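Local atomic coordinates of luciferase-like monooxygenase (Streptomyces bottropensis, PDB entry 4US5), a protein that probably acts as a monooxygenase of the bacterial luciferase-like family, inserting oxygen into an organic substrate. Residues Leu31-Asp36 against Ala67-Gly72; Gly72-Ser77 against Arg104-Ile109. One frame throughout, in Å; residues are numbered along the deposited sequence.

Contact 1 of 2, residues Leu31-Asp36 against Ala67-Gly72; sequences LARLAD and AAETSG. With P4G (1-ethoxy-2-(2-ethoxyethoxy)ethane), chain B.
Asp36 and Arg33, one helical turn apart on helix 21-38, reach the chain leaving helix 59-68 in two different ways. The carboxylate of Asp36 presents its two oxygens to successive amides. OD1 takes the N-H of Gly72 on its syn lone pair, 2.9 Å from Gly72 N, whereas OD2 is met from above the carboxylate plane by Ser71 N at 2.9 Å. A chi1 of -172°, which sets CG opposite the backbone N, carries the Asp36 side chain across Thr70 at a slant; the CG2 methyl of Thr70 packs 3.9 Å from Asp36 CB and 3.7 Å from Ala32 O. In this TIM-barrel fold the contact fastens the outer helix 21-38 to the turn that leads from helix 59-68 into the barrel strand 74-81. One turn earlier in the helix, the extended Arg33 crosses Glu69 obliquely, and its guanidinium plane is turned 73° against the carboxylate. Arg33 NE and NH2 both hold the single oxygen OE1 of Glu69, NH2 at 2.8 Å; OE1 lies at the guanidinium edge, but both nitrogens come to it from one face of the carboxylate. Arg65 pairs with OE2. Between the two polar grips, Glu69 O accepts from two waters, one bound to Arg33 NE and the other donating to Asp36 OD2 at 2.7 Å.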
loop_
_atom_site.group_PDB
_atom_site.type_symbol
_atom_site.label_atom_id
_atom_site.label_comp_id
_atom_site.label_asym_id
_atom_site.label_seq_id
_atom_site.Cartn_x
_atom_site.Cartn_y
_atom_site.Cartn_z
ATOM N N LEU D 31 -5.501 -18.370 1.206
ATOM C CA LEU D 31 -4.379 -19.119 1.800
ATOM C C LEU D 31 -3.957 -18.496 3.124
ATOM O O LEU D 31 -3.665 -19.217 4.079
ATOM C CB LEU D 31 -3.194 -19.211 0.841
ATOM C CG LEU D 31 -1.922 -19.874 1.381
ATOM C CD1 LEU D 31 -2.205 -21.338 1.763
ATOM C CD2 LEU D 31 -0.823 -19.814 0.342
ATOM N N ALA D 32 -3.940 -17.158 3.199
ATOM C CA ALA D 32 -3.614 -16.498 4.425
ATOM C C ALA D 32 -4.626 -16.822 5.551
ATOM O O ALA D 32 -4.218 -17.017 6.688
ATOM C CB ALA D 32 -3.522 -15.012 4.234
ATOM N N ARG D 33 -5.895 -16.826 5.236
ATOM C CA ARG D 33 -6.921 -17.168 6.227
ATOM C C ARG D 33 -6.695 -18.615 6.695
ATOM O O ARG D 33 -6.753 -18.898 7.889
ATOM C CB ARG D 33 -8.307 -17.011 5.656
ATOM C CG ARG D 33 -8.789 -15.578 5.435
ATOM C CD ARG D 33 -10.234 -15.689 4.937
ATOM N NE ARG D 33 -10.828 -14.452 4.468
ATOM C CZ ARG D 33 -11.424 -14.290 3.275
ATOM N NH1 ARG D 33 -11.495 -15.293 2.404
ATOM N NH2 ARG D 33 -11.969 -13.110 2.955
ATOM N N LEU D 34 -6.412 -19.519 5.756
ATOM C CA LEU D 34 -6.130 -20.931 6.113
ATOM C C LEU D 34 -4.913 -21.026 7.011
ATOM O O LEU D 34 -4.941 -21.693 8.057
ATOM C CB LEU D 34 -5.945 -21.810 4.884
ATOM C CG LEU D 34 -5.626 -23.305 5.165
ATOM C CD1 LEU D 34 -6.769 -23.978 5.922
ATOM C CD2 LEU D 34 -5.371 -24.066 3.873
ATOM N N ALA D 35 -3.838 -20.362 6.612
ATOM C CA ALA D 35 -2.612 -20.370 7.357
ATOM C C ALA D 35 -2.807 -19.788 8.780
ATOM O O ALA D 35 -2.217 -20.268 9.740
ATOM C CB ALA D 35 -1.542 -19.596 6.604
ATOM N N ASP D 36 -3.631 -18.741 8.887
ATOM C CA ASP D 36 -3.953 -18.141 10.177
ATOM C C ASP D 36 -4.631 -19.221 11.050
ATOM O O ASP D 36 -4.192 -19.475 12.168
ATOM C CB ASP D 36 -4.890 -16.937 9.961
ATOM C CG ASP D 36 -5.143 -16.107 11.230
ATOM O OD1 ASP D 36 -4.252 -15.947 12.060
ATOM O OD2 ASP D 36 -6.227 -15.524 11.310
ATOM N N ALA D 67 -3.771 -8.488 6.466
ATOM C CA ALA D 67 -3.750 -8.240 7.899
ATOM C C ALA D 67 -5.169 -7.960 8.446
ATOM O O ALA D 67 -5.464 -8.294 9.572
ATOM C CB ALA D 67 -2.810 -7.122 8.240
ATOM N N ALA D 68 -6.048 -7.400 7.615
ATOM C CA ALA D 68 -7.456 -7.179 7.995
ATOM C C ALA D 68 -8.291 -8.453 7.969
ATOM O O ALA D 68 -9.356 -8.505 8.577
ATOM C CB ALA D 68 -8.108 -6.151 7.069
ATOM N N GLU D 69 -7.818 -9.464 7.222
ATOM C CA GLU D 69 -8.504 -10.719 7.054
ATOM C C GLU D 69 -8.041 -11.827 8.013
ATOM O O GLU D 69 -8.580 -12.921 7.973
ATOM C CB GLU D 69 -8.282 -11.224 5.637
ATOM C CG GLU D 69 -8.800 -10.293 4.553
ATOM C CD GLU D 69 -10.274 -10.407 4.346
ATOM O OE1 GLU D 69 -10.890 -11.351 4.911
ATOM O OE2 GLU D 69 -10.834 -9.562 3.608
ATOM N N THR D 70 -7.071 -11.531 8.849
ATOM C CA THR D 70 -6.471 -12.499 9.767
ATOM C C THR D 70 -6.268 -11.877 11.131
ATOM O O THR D 70 -6.324 -10.669 11.280
ATOM C CB THR D 70 -5.087 -12.926 9.243
ATOM O OG1 THR D 70 -4.288 -11.760 9.038
ATOM C CG2 THR D 70 -5.219 -13.668 7.953
ATOM N N SER D 71 -6.050 -12.713 12.153
ATOM C CA SER D 71 -5.934 -12.224 13.545
ATOM C C SER D 71 -4.678 -12.583 14.267
ATOM O O SER D 71 -4.177 -11.798 15.035
ATOM C CB SER D 71 -7.108 -12.793 14.360
ATOM O OG SER D 71 -8.322 -12.407 13.739
ATOM N N GLY D 72 -4.169 -13.802 14.066
ATOM C CA GLY D 72 -2.994 -14.249 14.848
ATOM C C GLY D 72 -1.683 -14.291 14.091
ATOM O O GLY D 72 -0.634 -13.954 14.618
HETATM C C8 P4G B . -11.604 -6.138 9.443
HETATM C C7 P4G B . -10.892 -5.758 10.740
HETATM O O4 P4G B . -9.558 -6.299 10.821
HETATM C C6 P4G B . -8.435 -5.389 11.041
HETATM C C5 P4G B . -8.416 -4.659 12.403
HETATM O O3 P4G B . -7.067 -4.453 12.884
HETATM C C4 P4G B . -6.990 -3.682 14.100
HETATM C C3 P4G B . -6.019 -4.308 15.110
HETATM O O2 P4G B . -4.821 -4.732 14.443
HETATM C C2 P4G B . -4.492 -6.120 14.530
HETATM C C1 P4G B . -5.465 -6.936 13.710
HETATM O O HOH W 1 -11.212 -13.503 7.099
HETATM O O HOH W 2 -8.055 -15.661 9.282
#

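Contact 2 of 2, residues Gly72-Ser77 against Arg104-Ile109; sequences GIRVGS and RIDLGI. With P4G (1-ethoxy-2-(2-ethoxyethoxy)ethane), chain B.
Arg104, Arg74 and Asp106 bury the most surface where Gly72-Ser77 runs beside Arg104-Ile109, and each ties a side chain to the neighbouring segment. The Arg104 chain leaves its backbone pointing away from Gly72-Ser77, but a bend at chi3 (62°) brings the guanidinium back to the turn before strand 74-81. There Arg104 NH2 donates to Ile73 O at 2.8 Å, in the carbonyl plane and close to the plane of the guanidinium. NH2 also lies 3.9 Å from Val75 CG2, and a water links NE to Gly72 O. The other terminal nitrogen, NH1, lies with CD against the end of the bound P4G ether at C1 and C2.

Arg74 meets Asp106 side-on. Its NE and NH2 both donate to Asp106 OD1, each at 2.9 Å, and OD1 lies almost exactly in the guanidinium plane. At the Asp106 carboxylate, NE arrives on the syn side and NH2 on the anti side, both from the same face of a carboxylate tilted 30° against the guanidinium. Arg104 C sits above one face of the Arg74 guanidinium, displaced toward its rim. OD2 of Asp106 is held by Trp44 and Arg42, so this buried carboxylate is gripped through both oxygens.

The backbones themselves pair in regular parallel fashion: Val75 N to Arg104 O, Asp106 N to Val75 O, and Ser77 N to Asp106 O. Gly76 passes close to its partner, its CA 3.0 Å from Asp106 O. At the far end Ser77 OG donates to a lone pair of Gly108 O at 2.8 Å. The strands, inclined by 25° and connected through helix 87-100, form the beta-alpha-beta unit repeated around a TIM barrel, the fold of the luciferase-like monooxygenases.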
loop_
_atom_site.group_PDB
_atom_site.type_symbol
_atom_site.label_atom_id
_atom_site.label_comp_id
_atom_site.label_asym_id
_atom_site.label_seq_id
_atom_site.Cartn_x
_atom_site.Cartn_y
_atom_site.Cartn_z
ATOM N N GLY D 72 -4.169 -13.802 14.066
ATOM C CA GLY D 72 -2.994 -14.249 14.848
ATOM C C GLY D 72 -1.683 -14.291 14.091
ATOM O O GLY D 72 -0.634 -13.954 14.618
ATOM N N ILE D 73 -1.742 -14.692 12.838
ATOM C CA ILE D 73 -0.555 -14.770 12.007
ATOM C C ILE D 73 0.069 -13.381 11.786
ATOM O O ILE D 73 -0.631 -12.388 11.648
ATOM C CB ILE D 73 -0.913 -15.453 10.666
ATOM C CG1 ILE D 73 0.321 -15.984 9.920
ATOM C CG2 ILE D 73 -1.746 -14.525 9.791
ATOM C CD1 ILE D 73 -0.066 -16.955 8.833
ATOM N N ARG D 74 1.374 -13.304 11.825
ATOM C CA ARG D 74 2.065 -12.074 11.450
ATOM C C ARG D 74 1.958 -11.945 9.927
ATOM O O ARG D 74 1.766 -12.931 9.225
ATOM C CB ARG D 74 3.507 -12.101 11.892
ATOM C CG ARG D 74 3.708 -12.170 13.410
ATOM C CD ARG D 74 5.167 -12.071 13.784
ATOM N NE ARG D 74 5.694 -10.774 13.422
ATOM C CZ ARG D 74 5.513 -9.644 14.112
ATOM N NH1 ARG D 74 4.868 -9.632 15.273
ATOM N NH2 ARG D 74 5.995 -8.498 13.632
ATOM N N VAL D 75 1.968 -10.708 9.438
ATOM C CA VAL D 75 1.843 -10.434 8.005
ATOM C C VAL D 75 2.895 -9.427 7.630
ATOM O O VAL D 75 3.134 -8.446 8.337
ATOM C CB VAL D 75 0.437 -9.890 7.644
ATOM C CG1 VAL D 75 0.225 -9.889 6.138
ATOM C CG2 VAL D 75 -0.658 -10.743 8.270
ATOM N N GLY D 76 3.512 -9.629 6.470
ATOM C CA GLY D 76 4.551 -8.713 6.055
ATOM C C GLY D 76 5.120 -8.969 4.676
ATOM O O GLY D 76 4.581 -9.764 3.904
ATOM N N SER D 77 6.193 -8.222 4.374
ATOM C CA SER D 77 6.847 -8.309 3.083
ATOM C C SER D 77 7.985 -9.353 3.174
ATOM O O SER D 77 8.736 -9.390 4.168
ATOM C CB SER D 77 7.422 -6.965 2.674
ATOM O OG SER D 77 8.337 -6.435 3.620
ATOM N N ARG D 104 2.006 -6.534 14.441
ATOM C CA ARG D 104 1.803 -7.741 13.637
ATOM C C ARG D 104 2.606 -7.767 12.330
ATOM O O ARG D 104 2.530 -8.747 11.579
ATOM C CB ARG D 104 0.336 -7.911 13.305
ATOM C CG ARG D 104 -0.554 -8.239 14.516
ATOM C CD ARG D 104 -1.977 -8.469 14.077
ATOM N NE ARG D 104 -2.068 -9.591 13.177
ATOM C CZ ARG D 104 -2.961 -9.722 12.206
ATOM N NH1 ARG D 104 -3.858 -8.758 11.952
ATOM N NH2 ARG D 104 -2.936 -10.783 11.446
ATOM N N ILE D 105 3.319 -6.684 12.028
ATOM C CA ILE D 105 3.844 -6.446 10.670
ATOM C C ILE D 105 5.348 -6.713 10.611
ATOM O O ILE D 105 6.127 -6.231 11.461
ATOM C CB ILE D 105 3.580 -4.979 10.197
ATOM C CG1 ILE D 105 2.080 -4.678 10.209
ATOM C CG2 ILE D 105 4.205 -4.714 8.829
ATOM C CD1 ILE D 105 1.224 -5.582 9.352
ATOM N N ASP D 106 5.727 -7.493 9.598
ATOM C CA ASP D 106 7.105 -7.753 9.270
ATOM C C ASP D 106 7.511 -6.939 8.042
ATOM O O ASP D 106 6.805 -6.921 7.043
ATOM C CB ASP D 106 7.298 -9.222 8.919
ATOM C CG ASP D 106 7.137 -10.161 10.105
ATOM O OD1 ASP D 106 7.262 -9.710 11.274
ATOM O OD2 ASP D 106 6.931 -11.384 9.849
ATOM N N LEU D 107 8.616 -6.221 8.155
ATOM C CA LEU D 107 9.214 -5.563 7.020
ATOM C C LEU D 107 10.457 -6.368 6.592
ATOM O O LEU D 107 11.575 -6.057 7.005
ATOM C CB LEU D 107 9.599 -4.145 7.359
ATOM C CG LEU D 107 10.293 -3.264 6.324
ATOM C CD1 LEU D 107 9.727 -3.427 4.932
ATOM C CD2 LEU D 107 10.225 -1.807 6.758
ATOM N N GLY D 108 10.219 -7.396 5.791
ATOM C CA GLY D 108 11.292 -8.122 5.154
ATOM C C GLY D 108 11.812 -7.336 3.966
ATOM O O GLY D 108 11.037 -6.827 3.146
ATOM N N ILE D 109 13.140 -7.227 3.892
ATOM C CA ILE D 109 13.838 -6.470 2.835
ATOM C C ILE D 109 14.620 -7.448 1.994
ATOM O O ILE D 109 15.329 -8.289 2.547
ATOM C CB ILE D 109 14.845 -5.498 3.469
ATOM C CG1 ILE D 109 14.106 -4.468 4.309
ATOM C CG2 ILE D 109 15.714 -4.812 2.400
ATOM C CD1 ILE D 109 13.070 -3.683 3.526
HETATM C C8 P4G B . -11.604 -6.138 9.443
HETATM C C7 P4G B . -10.892 -5.758 10.740
HETATM O O4 P4G B . -9.558 -6.299 10.821
HETATM C C6 P4G B . -8.435 -5.389 11.041
HETATM C C5 P4G B . -8.416 -4.659 12.403
HETATM O O3 P4G B . -7.067 -4.453 12.884
HETATM C C4 P4G B . -6.990 -3.682 14.100
HETATM C C3 P4G B . -6.019 -4.308 15.110
HETATM O O2 P4G B . -4.821 -4.732 14.443
HETATM C C2 P4G B . -4.492 -6.120 14.530
HETATM C C1 P4G B . -5.465 -6.936 13.710
HETATM O O HOH W 3 -0.098 -11.379 14.679
#

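How the contacts relate
Contact 1 closes where contact 2 opens: the two share Gly72, and their centres lie 12 Å apart on the same side of the chain's centre. Asp36 OD1 continues from one to the other, accepting Ile73 N at 2.9 Å in addition, while Ala35 CB packs 3.8 Å from Ile73 CD1. In the opposite sense, Arg104 of contact 2 reaches back into Ala67-Gly72, where its NH1 probably bonds to Ala67 O at 2.9 Å and its NH2 to Thr70 OG1, which is also hydrogen-bonded to Ile66 O. Both contacts touch the same P4G molecule, Ala68 O lying 3.2 Å from its O4, in a pocket completed by Leu100, Tyr101 and Pro102.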